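Local coordinates for heptaprenyl diphosphate synthase (HEPPP synthase) subunit 1 family protein (Staphylococcus aureus, PDB 5H9D) that forms the non-identical partner subunit of a two-chain heptaprenyl diphosphate synthase, an enzyme that probably supplies the 35-carbon prenyl diphosphate chain for menaquinone synthesis, at residues Ile51-Arg56 and Asp75-His80; Asn95-Ala100 and Thr130-Ile135; Ser110-Ala115 and Tyr168-Val173. All coordinates share one frame; numbering follows the deposited sequence.

Interaction 1: Ile51-Arg56 and Asp75-His80; sequences IDTSMR and DLISAH
S54 carries OG between its backbone N and carbonyl carbon (chi1 50°), which lays that oxygen against S78 CB at 3.8 Å, whereas S78 swings its own OG opposite its backbone N (chi1 -173°). The two serines meet where helices 43-65 and 70-88 form an antiparallel helical hairpin in this mainly helical subunit, whose family belongs to the terpene synthase clan. The short axes come within 8.2 Å at 159°, and the S54 and S78 CA atoms are 5.5 Å apart, a spacing that small side chains permit. With the backbones this close, S54 CB approaches the opposing main chain itself, 3.8 Å from S78 N. The two hydroxyls do not pair, since S54 OG and S78 OG are 4.1 Å apart; S54 OG turns back toward carbonyls of its own helix, with T50 O a weak and undecided partner. Beside S54 the branched I77 packs with its CB 4.0 Å from S54 CB, and its CG2 methyl also faces T53 CG2. T53 OG1 is satisfied by L49 O. The contact is therefore van der Waals packing, buried between covering parts: I12 of helix 4-15 lies on I77, and L114 of the neighbouring farnesyl pyrophosphate synthetase chain packs on S78. That chain also binds D75, whose OD2 is hydrogen-bonded to ND1 of its H81. On a different side of S54, I51 reaches across, with I51 CD1 stopping 4.2 Å from S78 OG.

Interaction 2: Asn95-Ala100 and Thr130-Ile135; sequences NEISKA and TLFPYI
I97 and A100 face I135 and L131 across two nearly antiparallel helices, whose short axes run at 173° and approach to 10.0 Å. The closest CA pairs are I97 with I135 and A100 with L131, the latter at 6.8 Å. At its closest points this packing is made by carbon atoms. I135 crosses I97 at about a right angle, its CD1 modelled 3.5 Å from I97 CG1, although the placement of the I135 side chain is less certain. The same methyl adjoins the CB of E96, whose side chain is exposed. I97 and F132 also cross at about a right angle, with I97 CD1 3.9 Å from F132 CD1. One turn on, A100 CB meets the branch point of L131, CG, at 3.9 Å, and lies at the edge of the F132 ring, 4.0 Å from CE1. F132 reaches this place with CG opposite its carbonyl carbon (chi1 -68°). Helix 118-140 is kinked here: P133 has no N-H to give, and F132 N also lacks a bond to the turn before. Around the contact, F81 and L85 of helix 70-88 cover I97, L153 of helix 150-153 touches P133, and C48, I51 and M55 of helix 43-65 pack on F132, so the pair forms part of the core of the helical bundle.

Interaction 3: Ser110-Ala115 and Tyr168-Val173; sequences SLHHQA and YNQSEV
L111 and Y168 make the buried part of this contact, enclosed by I121, I125 and I128 of helix 118-140, while Q114 and S171 form its solvent side and H112 and Q170 lie against the partner chain. L111 CD1 rests against the Y168 ring, 3.8 Å from CD2 and 3.9 Å from CE2, approaching neither squarely over the face nor at the edge. Y168 holds its ring there with CG between the backbone N and the carbonyl carbon (chi1 59°). E129 and K166 hold the Y168 hydroxyl by hydrogen bonds, while the near side of the ring takes the leucine.

Away from this apolar part, polar groups come close without bonding across the contact. Q170 OE1 lies at the edge of the H112 imidazole, 3.8 Å from CD2, with ring and amide planes 63° apart; this oxygen has a weak hydrogen bond to T104 OG1 of the farnesyl pyrophosphate synthetase chain, and H112 packs on the same threonine. On the exposed side, S171 CB lies 3.9 Å from Q114 NE2, and S171 OG is near the H112 ring. Q114 also approaches the buried E172, yet Q114 NE2 stays 3.8 Å from E172 OE2, too long for a hydrogen bond. The amide gives a weak bond from Q114 NE2 to H112 O at 3.5 Å.

Two turns shape the surfaces that meet. Helix 91-112 ends in a Schellman motif, with A115 N bonded to S110 O at 3.1 Å and Q114, at positive phi, as its C-prime residue. Facing it, N169 to E172 form a type I beta turn, closed by E172 N to N169 O at 2.7 Å. The C-terminal end of helix 91-112 is thus joined to the loop preceding helix 174-180, with D59 of helix 43-65 adjoining Y168.

Along the chain, interaction 1 is complete before interaction 2 begins, whereas the segments of interactions 2 and 3 alternate, both drawing on helix 91-112. Interactions 1 and 2 have centres about 14 Å apart and meet directly: F132 CD2 packs 3.9 Å from I51 CG2, so helices 43-65, 70-88, 91-112 and 118-140 share one continuous core. Interaction 3 is more peripheral, its centre about 21 Å from that of interaction 1 and about 22 Å from that of interaction 2, with no touch. It joins the far end of helix 91-112 to the loop between helices 150-153 and 174-180. The partner synthetase chain lies beside interactions 1 and 3 and at the margin of segment 95-100, consistent with a heterodimer.

Interaction 1: Ile51-Arg56 and Asp75-His80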
ATOM      1  N   ILE C  51       0.416  12.765  -8.716  1.00 61.78           N
ATOM      2  CA  ILE C  51       0.244  11.434  -9.246  1.00 62.61           C
ATOM      3  C   ILE C  51       1.143  11.236 -10.474  1.00 63.03           C
ATOM      4  O   ILE C  51       1.620  10.130 -10.730  1.00 62.82           O
ATOM      5  CB  ILE C  51      -1.243  11.127  -9.540  1.00 61.68           C
ATOM      6  CG1 ILE C  51      -1.384   9.648  -9.881  1.00 64.37           C
ATOM      7  CG2 ILE C  51      -1.777  11.983 -10.631  1.00 61.38           C
ATOM      8  CD1 ILE C  51      -1.031   8.738  -8.732  1.00 61.02           C
ATOM      9  N   ASP C  52       1.408  12.322 -11.195  1.00 63.11           N
ATOM     10  CA  ASP C  52       2.280  12.283 -12.357  1.00 64.07           C
ATOM     11  C   ASP C  52       3.711  12.023 -11.867  1.00 65.18           C
ATOM     12  O   ASP C  52       4.516  11.349 -12.538  1.00 64.47           O
ATOM     13  CB  ASP C  52       2.203  13.633 -13.101  1.00 65.81           C
ATOM     14  CG  ASP C  52       3.230  13.753 -14.258  1.00 67.57           C
ATOM     15  OD1 ASP C  52       4.343  14.272 -14.025  1.00 66.00           O
ATOM     16  OD2 ASP C  52       2.928  13.331 -15.406  1.00 68.76           O
ATOM     17  N   THR C  53       4.012  12.547 -10.678  1.00 64.89           N
ATOM     18  CA  THR C  53       5.335  12.413 -10.068  1.00 65.19           C
ATOM     19  C   THR C  53       5.643  10.994  -9.567  1.00 64.24           C
ATOM     20  O   THR C  53       6.686  10.414  -9.910  1.00 64.83           O
ATOM     21  CB  THR C  53       5.512  13.423  -8.880  1.00 66.04           C
ATOM     22  OG1 THR C  53       5.307  14.760  -9.346  1.00 68.19           O
ATOM     23  CG2 THR C  53       6.898  13.334  -8.297  1.00 65.22           C
ATOM     24  N   SER C  54       4.762  10.428  -8.753  1.00 61.92           N
ATOM     25  CA  SER C  54       5.029   9.087  -8.260  1.00 61.67           C
ATOM     26  C   SER C  54       5.170   8.143  -9.448  1.00 61.15           C
ATOM     27  O   SER C  54       6.190   7.447  -9.586  1.00 59.73           O
ATOM     28  CB  SER C  54       3.923   8.624  -7.315  1.00 61.76           C
ATOM     29  OG  SER C  54       2.644   8.820  -7.881  1.00 66.97           O
ATOM     30  N   MET C  55       4.158   8.158 -10.317  1.00 60.11           N
ATOM     31  CA  MET C  55       4.131   7.333 -11.519  1.00 59.79           C
ATOM     32  C   MET C  55       5.447   7.388 -12.326  1.00 60.00           C
ATOM     33  O   MET C  55       6.028   6.356 -12.664  1.00 56.90           O
ATOM     34  CB  MET C  55       2.956   7.768 -12.395  1.00 60.83           C
ATOM     35  CG  MET C  55       1.558   7.524 -11.795  1.00 58.45           C
ATOM     36  SD  MET C  55       1.187   5.801 -11.727  0.53 58.54           S
ATOM     37  CE  MET C  55       1.655   5.376 -10.007  1.00 57.18           C
ATOM     38  N   ARG C  56       5.936   8.591 -12.623  1.00 62.13           N
ATOM     39  CA  ARG C  56       7.190   8.703 -13.379  1.00 62.79           C
ATOM     40  C   ARG C  56       8.403   8.261 -12.544  1.00 62.94           C
ATOM     41  O   ARG C  56       9.427   7.827 -13.099  1.00 60.03           O
ATOM     42  CB  ARG C  56       7.390  10.132 -13.885  1.00 62.85           C
ATOM     43  CG  ARG C  56       8.690  10.307 -14.652  1.00 65.74           C
ATOM     44  CD  ARG C  56       8.832  11.679 -15.308  1.00 68.95           C
ATOM     45  NE  ARG C  56       7.654  12.035 -16.097  1.00 70.26           N
ATOM     46  CZ  ARG C  56       6.646  12.766 -15.631  1.00 70.47           C
ATOM     47  NH1 ARG C  56       6.691  13.222 -14.381  1.00 69.07           N
ATOM     48  NH2 ARG C  56       5.592  13.023 -16.404  1.00 70.36           N
ATOM     49  N   ASP C  75       5.720   5.363  -3.700  1.00 59.93           N
ATOM     50  CA  ASP C  75       4.424   5.028  -3.142  1.00 60.99           C
ATOM     51  C   ASP C  75       3.942   5.992  -2.057  1.00 61.32           C
ATOM     52  O   ASP C  75       2.738   6.153  -1.834  1.00 60.82           O
ATOM     53  CB  ASP C  75       4.461   3.605  -2.618  1.00 63.68           C
ATOM     54  CG  ASP C  75       4.377   2.571  -3.737  1.00 66.81           C
ATOM     55  OD1 ASP C  75       3.406   2.620  -4.538  1.00 68.55           O
ATOM     56  OD2 ASP C  75       5.276   1.709  -3.810  1.00 68.12           O
ATOM     57  N   LEU C  76       4.878   6.637  -1.375  1.00 61.18           N
ATOM     58  CA  LEU C  76       4.508   7.610  -0.356  1.00 61.15           C
ATOM     59  C   LEU C  76       3.902   8.807  -1.092  1.00 60.32           C
ATOM     60  O   LEU C  76       2.871   9.346  -0.701  1.00 59.17           O
ATOM     61  CB  LEU C  76       5.749   8.077   0.423  1.00 61.64           C
ATOM     62  CG  LEU C  76       5.516   9.240   1.394  1.00 58.66           C
ATOM     63  CD1 LEU C  76       4.700   8.791   2.534  1.00 55.07           C
ATOM     64  CD2 LEU C  76       6.833   9.756   1.858  1.00 59.50           C
ATOM     65  N   ILE C  77       4.575   9.216  -2.158  1.00 60.26           N
ATOM     66  CA  ILE C  77       4.144  10.333  -2.972  1.00 61.38           C
ATOM     67  C   ILE C  77       2.772   9.995  -3.535  1.00 62.28           C
ATOM     68  O   ILE C  77       1.893  10.854  -3.723  1.00 62.56           O
ATOM     69  CB  ILE C  77       5.164  10.577  -4.095  1.00 61.38           C
ATOM     70  CG1 ILE C  77       6.532  10.843  -3.455  1.00 62.94           C
ATOM     71  CG2 ILE C  77       4.747  11.761  -4.950  1.00 60.54           C
ATOM     72  CD1 ILE C  77       7.675  11.069  -4.435  1.00 64.80           C
ATOM     73  N   SER C  78       2.573   8.710  -3.762  1.00 62.37           N
ATOM     74  CA  SER C  78       1.316   8.249  -4.307  1.00 60.65           C
ATOM     75  C   SER C  78       0.240   8.321  -3.246  1.00 58.08           C
ATOM     76  O   SER C  78      -0.869   8.757  -3.520  1.00 57.45           O
ATOM     77  CB  SER C  78       1.483   6.835  -4.832  1.00 60.59           C
ATOM     78  OG  SER C  78       0.311   6.457  -5.496  1.00 63.72           O
ATOM     79  N   ALA C  79       0.571   7.893  -2.033  1.00 57.24           N
ATOM     80  CA  ALA C  79      -0.392   7.936  -0.944  1.00 58.25           C
ATOM     81  C   ALA C  79      -0.659   9.414  -0.676  1.00 59.65           C
ATOM     82  O   ALA C  79      -1.780   9.814  -0.352  1.00 60.88           O
ATOM     83  CB  ALA C  79       0.167   7.243   0.297  1.00 54.21           C
ATOM     84  N   HIS C  80       0.374  10.231  -0.841  1.00 61.15           N
ATOM     85  CA  HIS C  80       0.209  11.649  -0.630  1.00 62.55           C
ATOM     86  C   HIS C  80      -0.891  12.159  -1.556  1.00 62.66           C
ATOM     87  O   HIS C  80      -1.759  12.914  -1.138  1.00 62.41           O
ATOM     88  CB  HIS C  80       1.516  12.395  -0.894  1.00 64.37           C
ATOM     89  CG  HIS C  80       1.391  13.878  -0.726  1.00 67.65           C
ATOM     90  ND1 HIS C  80       0.312  14.462  -0.093  1.00 66.83           N
ATOM     91  CD2 HIS C  80       2.194  14.895  -1.119  1.00 67.10           C
ATOM     92  CE1 HIS C  80       0.455  15.774  -0.105  1.00 67.13           C
ATOM     93  NE2 HIS C  80       1.587  16.064  -0.721  1.00 67.66           N
TER

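Interaction 2: Asn95-Ala100 and Thr130-Ile135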
ATOM      1  N   ASN C  95     -13.207   9.410  -9.248  1.00 78.31           N
ATOM      2  CA  ASN C  95     -13.599   8.292 -10.107  1.00 78.52           C
ATOM      3  C   ASN C  95     -12.813   8.498 -11.385  1.00 78.74           C
ATOM      4  O   ASN C  95     -11.884   7.742 -11.690  1.00 79.18           O
ATOM      5  CB  ASN C  95     -15.116   8.349 -10.384  1.00 79.64           C
ATOM      6  CG  ASN C  95     -15.640   7.170 -11.260  1.00 80.60           C
ATOM      7  OD1 ASN C  95     -16.012   7.375 -12.417  1.00 80.98           O
ATOM      8  ND2 ASN C  95     -15.692   5.954 -10.697  1.00 79.25           N
ATOM      9  N   GLU C  96     -13.177   9.548 -12.113  1.00 78.37           N
ATOM     10  CA  GLU C  96     -12.512   9.901 -13.366  1.00 78.45           C
ATOM     11  C   GLU C  96     -10.997   9.775 -13.275  1.00 75.69           C
ATOM     12  O   GLU C  96     -10.348   9.226 -14.163  1.00 75.74           O
ATOM     13  CB  GLU C  96     -12.848  11.345 -13.740  1.00 81.62           C
ATOM     14  CG  GLU C  96     -14.297  11.585 -14.093  1.00 86.68           C
ATOM     15  CD  GLU C  96     -14.609  11.137 -15.515  1.00 91.25           C
ATOM     16  OE1 GLU C  96     -14.600   9.899 -15.762  1.00 93.69           O
ATOM     17  OE2 GLU C  96     -14.848  12.022 -16.386  1.00 92.17           O
ATOM     18  N   ILE C  97     -10.440  10.294 -12.187  1.00 73.44           N
ATOM     19  CA  ILE C  97      -9.002  10.282 -11.988  1.00 69.97           C
ATOM     20  C   ILE C  97      -8.417   8.889 -11.715  1.00 68.61           C
ATOM     21  O   ILE C  97      -7.350   8.561 -12.244  1.00 66.70           O
ATOM     22  CB  ILE C  97      -8.609  11.330 -10.893  1.00 68.11           C
ATOM     23  CG1 ILE C  97      -7.747  12.426 -11.521  1.00 68.97           C
ATOM     24  CG2 ILE C  97      -7.863  10.694  -9.759  1.00 67.85           C
ATOM     25  CD1 ILE C  97      -6.398  11.947 -12.032  1.00 69.15           C
ATOM     26  N   SER C  98      -9.098   8.059 -10.924  1.00 67.16           N
ATOM     27  CA  SER C  98      -8.544   6.732 -10.667  1.00 66.69           C
ATOM     28  C   SER C  98      -8.822   5.848 -11.855  1.00 65.87           C
ATOM     29  O   SER C  98      -8.144   4.846 -12.052  1.00 66.00           O
ATOM     30  CB  SER C  98      -9.078   6.094  -9.372  1.00 66.35           C
ATOM     31  OG  SER C  98     -10.481   5.955  -9.356  1.00 69.33           O
ATOM     32  N   LYS C  99      -9.806   6.235 -12.665  1.00 64.86           N
ATOM     33  CA  LYS C  99     -10.126   5.488 -13.883  1.00 63.68           C
ATOM     34  C   LYS C  99      -8.938   5.699 -14.836  1.00 61.61           C
ATOM     35  O   LYS C  99      -8.583   4.816 -15.630  1.00 60.47           O
ATOM     36  CB  LYS C  99     -11.423   6.029 -14.502  1.00 65.92           C
ATOM     37  CG  LYS C  99     -11.725   5.546 -15.926  1.00 70.13           C
ATOM     38  CD  LYS C  99     -11.968   6.723 -16.949  1.00 70.87           C
ATOM     39  CE  LYS C  99     -10.677   7.479 -17.412  1.00 68.57           C
ATOM     40  NZ  LYS C  99      -9.668   6.656 -18.170  1.00 62.89           N
ATOM     41  N   ALA C 100      -8.321   6.879 -14.721  1.00 59.36           N
ATOM     42  CA  ALA C 100      -7.169   7.258 -15.534  1.00 57.62           C
ATOM     43  C   ALA C 100      -5.890   6.571 -15.049  1.00 56.63           C
ATOM     44  O   ALA C 100      -5.086   6.092 -15.875  1.00 56.90           O
ATOM     45  CB  ALA C 100      -6.990   8.785 -15.526  1.00 57.57           C
ATOM     46  N   THR C 130      -0.914  13.040 -21.501  1.00 59.26           N
ATOM     47  CA  THR C 130      -1.882  14.126 -21.321  1.00 59.09           C
ATOM     48  C   THR C 130      -3.060  13.828 -20.397  1.00 60.31           C
ATOM     49  O   THR C 130      -3.657  14.739 -19.830  1.00 58.11           O
ATOM     50  CB  THR C 130      -2.496  14.543 -22.698  1.00 59.17           C
ATOM     51  OG1 THR C 130      -3.119  13.400 -23.314  1.00 57.52           O
ATOM     52  CG2 THR C 130      -1.426  15.089 -23.627  1.00 55.71           C
ATOM     53  N   LEU C 131      -3.384  12.542 -20.267  1.00 63.41           N
ATOM     54  CA  LEU C 131      -4.500  12.063 -19.458  1.00 63.85           C
ATOM     55  C   LEU C 131      -4.647  12.708 -18.095  1.00 66.45           C
ATOM     56  O   LEU C 131      -5.724  13.209 -17.787  1.00 69.46           O
ATOM     57  CB  LEU C 131      -4.405  10.554 -19.310  1.00 63.47           C
ATOM     58  CG  LEU C 131      -5.689   9.768 -19.035  1.00 64.78           C
ATOM     59  CD1 LEU C 131      -6.779  10.171 -20.037  1.00 63.95           C
ATOM     60  CD2 LEU C 131      -5.391   8.258 -19.122  1.00 62.17           C
ATOM     61  N   PHE C 132      -3.609  12.728 -17.263  1.00 66.64           N
ATOM     62  CA  PHE C 132      -3.804  13.355 -15.962  1.00 69.05           C
ATOM     63  C   PHE C 132      -4.161  14.823 -16.059  1.00 70.59           C
ATOM     64  O   PHE C 132      -5.116  15.258 -15.437  1.00 71.21           O
ATOM     65  CB  PHE C 132      -2.598  13.170 -15.045  1.00 69.49           C
ATOM     66  CG  PHE C 132      -2.398  11.748 -14.611  1.00 69.71           C
ATOM     67  CD1 PHE C 132      -3.498  10.898 -14.465  1.00 67.53           C
ATOM     68  CD2 PHE C 132      -1.114  11.242 -14.396  1.00 68.92           C
ATOM     69  CE1 PHE C 132      -3.327   9.573 -14.121  1.00 68.24           C
ATOM     70  CE2 PHE C 132      -0.938   9.913 -14.048  1.00 69.64           C
ATOM     71  CZ  PHE C 132      -2.051   9.074 -13.913  1.00 69.47           C
ATOM     72  N   PRO C 133      -3.392  15.615 -16.816  1.00 71.71           N
ATOM     73  CA  PRO C 133      -3.782  17.028 -16.887  1.00 72.89           C
ATOM     74  C   PRO C 133      -5.091  17.222 -17.650  1.00 74.62           C
ATOM     75  O   PRO C 133      -5.934  18.017 -17.238  1.00 75.17           O
ATOM     76  CB  PRO C 133      -2.581  17.702 -17.564  1.00 71.71           C
ATOM     77  CG  PRO C 133      -1.880  16.591 -18.263  1.00 72.54           C
ATOM     78  CD  PRO C 133      -2.032  15.412 -17.338  1.00 72.80           C
ATOM     79  N   TYR C 134      -5.275  16.481 -18.743  1.00 75.95           N
ATOM     80  CA  TYR C 134      -6.499  16.585 -19.535  1.00 76.61           C
ATOM     81  C   TYR C 134      -7.726  16.485 -18.660  1.00 76.23           C
ATOM     82  O   TYR C 134      -8.584  17.358 -18.720  1.00 77.57           O
ATOM     83  CB  TYR C 134      -6.563  15.495 -20.620  1.00 79.46           C
ATOM     84  CG  TYR C 134      -7.920  15.364 -21.314  1.00 81.83           C
ATOM     85  CD1 TYR C 134      -9.000  14.749 -20.675  1.00 82.99           C
ATOM     86  CD2 TYR C 134      -8.128  15.869 -22.600  1.00 83.29           C
ATOM     87  CE1 TYR C 134     -10.250  14.645 -21.292  1.00 84.52           C
ATOM     88  CE2 TYR C 134      -9.384  15.769 -23.231  1.00 84.17           C
ATOM     89  CZ  TYR C 134     -10.437  15.156 -22.565  1.00 84.84           C
ATOM     90  OH  TYR C 134     -11.681  15.067 -23.148  1.00 85.16           O
ATOM     91  N   ILE C 135      -7.819  15.431 -17.850  1.00 74.98           N
ATOM     92  CA  ILE C 135      -8.992  15.257 -16.995  1.00 74.73           C
ATOM     93  C   ILE C 135      -8.979  16.160 -15.748  1.00 76.04           C
ATOM     94  O   ILE C 135     -10.028  16.434 -15.174  1.00 76.60           O
ATOM     95  CB  ILE C 135      -9.213  13.736 -16.565  1.00 72.38           C
ATOM     96  CG1 ILE C 135      -8.649  13.478 -15.183  1.00 71.38           C
ATOM     97  CG2 ILE C 135      -8.526  12.783 -17.505  1.00 69.64           C
ATOM     98  CD1 ILE C 135      -9.635  13.705 -14.111  1.00 73.31           C
TER

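Interaction 3: Ser110-Ala115 and Tyr168-Val173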
ATOM      1  N   SER C 110       1.156  -2.691 -21.404  1.00 54.50           N
ATOM      2  CA  SER C 110       1.001  -3.098 -22.771  1.00 54.59           C
ATOM      3  C   SER C 110       2.240  -2.722 -23.601  1.00 54.77           C
ATOM      4  O   SER C 110       2.683  -3.497 -24.453  1.00 55.72           O
ATOM      5  CB  SER C 110      -0.267  -2.453 -23.348  1.00 55.55           C
ATOM      6  OG  SER C 110      -1.442  -3.053 -22.829  1.00 54.07           O
ATOM      7  N   LEU C 111       2.793  -1.535 -23.366  1.00 54.56           N
ATOM      8  CA  LEU C 111       3.994  -1.099 -24.097  1.00 55.80           C
ATOM      9  C   LEU C 111       5.179  -1.970 -23.717  1.00 54.66           C
ATOM     10  O   LEU C 111       5.899  -2.467 -24.568  1.00 54.74           O
ATOM     11  CB  LEU C 111       4.328   0.379 -23.810  1.00 55.40           C
ATOM     12  CG  LEU C 111       3.411   1.399 -24.506  1.00 57.09           C
ATOM     13  CD1 LEU C 111       3.744   2.806 -24.034  1.00 55.86           C
ATOM     14  CD2 LEU C 111       3.571   1.279 -26.039  1.00 55.38           C
ATOM     15  N   HIS C 112       5.360  -2.169 -22.428  1.00 55.00           N
ATOM     16  CA  HIS C 112       6.446  -2.990 -21.954  1.00 56.21           C
ATOM     17  C   HIS C 112       6.380  -4.396 -22.582  1.00 57.21           C
ATOM     18  O   HIS C 112       7.410  -4.932 -23.007  1.00 57.89           O
ATOM     19  CB  HIS C 112       6.402  -3.068 -20.412  1.00 54.90           C
ATOM     20  CG  HIS C 112       7.562  -3.798 -19.810  1.00 55.05           C
ATOM     21  ND1 HIS C 112       7.522  -5.142 -19.501  1.00 55.12           N
ATOM     22  CD2 HIS C 112       8.828  -3.395 -19.553  1.00 55.06           C
ATOM     23  CE1 HIS C 112       8.712  -5.539 -19.090  1.00 53.02           C
ATOM     24  NE2 HIS C 112       9.522  -4.496 -19.113  1.00 54.99           N
ATOM     25  N   HIS C 113       5.180  -4.974 -22.665  1.00 55.22           N
ATOM     26  CA  HIS C 113       5.026  -6.319 -23.205  1.00 56.73           C
ATOM     27  C   HIS C 113       4.873  -6.456 -24.723  1.00 59.22           C
ATOM     28  O   HIS C 113       4.297  -7.446 -25.208  1.00 57.14           O
ATOM     29  CB  HIS C 113       3.860  -7.039 -22.514  1.00 56.41           C
ATOM     30  CG  HIS C 113       4.115  -7.360 -21.071  1.00 57.43           C
ATOM     31  ND1 HIS C 113       3.671  -6.562 -20.038  1.00 57.51           N
ATOM     32  CD2 HIS C 113       4.826  -8.361 -20.493  1.00 57.29           C
ATOM     33  CE1 HIS C 113       4.104  -7.056 -18.887  1.00 58.76           C
ATOM     34  NE2 HIS C 113       4.807  -8.145 -19.136  1.00 56.61           N
ATOM     35  N   GLN C 114       5.414  -5.482 -25.463  1.00 60.71           N
ATOM     36  CA  GLN C 114       5.364  -5.489 -26.925  1.00 62.51           C
ATOM     37  C   GLN C 114       3.981  -5.967 -27.396  1.00 62.72           C
ATOM     38  O   GLN C 114       3.872  -6.811 -28.299  1.00 63.31           O
ATOM     39  CB  GLN C 114       6.418  -6.449 -27.496  1.00 64.46           C
ATOM     40  CG  GLN C 114       7.760  -6.429 -26.822  1.00 67.82           C
ATOM     41  CD  GLN C 114       8.531  -5.180 -27.118  1.00 69.84           C
ATOM     42  OE1 GLN C 114       9.223  -5.078 -28.134  1.00 70.07           O
ATOM     43  NE2 GLN C 114       8.406  -4.199 -26.234  1.00 72.36           N
ATOM     44  N   ALA C 115       2.924  -5.436 -26.795  1.00 60.60           N
ATOM     45  CA  ALA C 115       1.587  -5.863 -27.165  1.00 57.98           C
ATOM     46  C   ALA C 115       0.786  -4.901 -28.038  1.00 56.79           C
ATOM     47  O   ALA C 115      -0.290  -5.253 -28.471  1.00 56.71           O
ATOM     48  CB  ALA C 115       0.806  -6.189 -25.909  1.00 56.80           C
ATOM     49  N   TYR C 168       9.259   4.720 -19.829  1.00 86.06           N
ATOM     50  CA  TYR C 168       8.281   3.655 -19.971  1.00 83.51           C
ATOM     51  C   TYR C 168       8.458   3.069 -21.386  1.00 83.50           C
ATOM     52  O   TYR C 168       7.939   1.986 -21.704  1.00 82.72           O
ATOM     53  CB  TYR C 168       6.840   4.155 -19.727  1.00 80.40           C
ATOM     54  CG  TYR C 168       6.328   5.262 -20.622  1.00 76.21           C
ATOM     55  CD1 TYR C 168       6.169   6.556 -20.142  1.00 74.62           C
ATOM     56  CD2 TYR C 168       6.002   5.010 -21.946  1.00 75.35           C
ATOM     57  CE1 TYR C 168       5.705   7.571 -20.962  1.00 74.76           C
ATOM     58  CE2 TYR C 168       5.537   6.015 -22.781  1.00 74.57           C
ATOM     59  CZ  TYR C 168       5.394   7.299 -22.293  1.00 74.88           C
ATOM     60  OH  TYR C 168       5.006   8.309 -23.159  1.00 72.97           O
ATOM     61  N   ASN C 169       9.213   3.785 -22.224  1.00 82.75           N
ATOM     62  CA  ASN C 169       9.508   3.316 -23.574  1.00 82.73           C
ATOM     63  C   ASN C 169      10.833   2.515 -23.503  1.00 82.74           C
ATOM     64  O   ASN C 169      11.371   2.089 -24.517  1.00 82.59           O
ATOM     65  CB  ASN C 169       9.608   4.497 -24.571  1.00 81.91           C
ATOM     66  CG  ASN C 169       8.352   4.639 -25.484  1.00 82.04           C
ATOM     67  OD1 ASN C 169       7.680   5.675 -25.480  1.00 80.47           O
ATOM     68  ND2 ASN C 169       8.056   3.604 -26.277  1.00 80.25           N
ATOM     69  N   GLN C 170      11.326   2.291 -22.285  1.00 83.13           N
ATOM     70  CA  GLN C 170      12.560   1.524 -22.031  1.00 84.09           C
ATOM     71  C   GLN C 170      12.804   0.298 -22.945  1.00 83.21           C
ATOM     72  O   GLN C 170      13.890   0.141 -23.479  1.00 83.23           O
ATOM     73  CB  GLN C 170      12.608   1.088 -20.538  1.00 85.53           C
ATOM     74  CG  GLN C 170      12.718  -0.444 -20.284  1.00 88.31           C
ATOM     75  CD  GLN C 170      12.494  -0.880 -18.809  1.00 90.44           C
ATOM     76  OE1 GLN C 170      11.363  -0.901 -18.295  1.00 90.81           O
ATOM     77  NE2 GLN C 170      13.584  -1.239 -18.138  1.00 91.72           N
ATOM     78  N   SER C 171      11.819  -0.573 -23.126  1.00 82.87           N
ATOM     79  CA  SER C 171      12.020  -1.752 -23.971  1.00 83.45           C
ATOM     80  C   SER C 171      11.997  -1.473 -25.480  1.00 84.54           C
ATOM     81  O   SER C 171      12.030  -2.406 -26.288  1.00 84.56           O
ATOM     82  CB  SER C 171      10.983  -2.833 -23.644  1.00 82.49           C
ATOM     83  OG  SER C 171      11.495  -3.794 -22.734  1.00 81.61           O
ATOM     84  N   GLU C 172      11.922  -0.197 -25.853  1.00 84.87           N
ATOM     85  CA  GLU C 172      11.915   0.213 -27.260  1.00 85.29           C
ATOM     86  C   GLU C 172      13.148   1.124 -27.468  1.00 87.26           C
ATOM     87  O   GLU C 172      13.520   1.873 -26.559  1.00 87.51           O
ATOM     88  CB  GLU C 172      10.595   0.940 -27.606  1.00 82.60           C
ATOM     89  CG  GLU C 172       9.566   0.054 -28.358  1.00 79.57           C
ATOM     90  CD  GLU C 172       8.323  -0.365 -27.535  1.00 79.95           C
ATOM     91  OE1 GLU C 172       8.242  -0.073 -26.314  1.00 77.34           O
ATOM     92  OE2 GLU C 172       7.419  -1.002 -28.128  1.00 77.55           O
ATOM     93  N   VAL C 173      13.799   1.040 -28.633  1.00 88.52           N
ATOM     94  CA  VAL C 173      15.004   1.841 -28.877  1.00 91.03           C
ATOM     95  C   VAL C 173      14.762   3.276 -29.380  1.00 92.11           C
ATOM     96  O   VAL C 173      13.722   3.569 -29.964  1.00 91.66           O
ATOM     97  CB  VAL C 173      16.007   1.092 -29.824  1.00 91.16           C
ATOM     98  CG1 VAL C 173      15.465   1.007 -31.243  1.00 89.99           C
ATOM     99  CG2 VAL C 173      17.378   1.792 -29.782  1.00 92.39           C
TER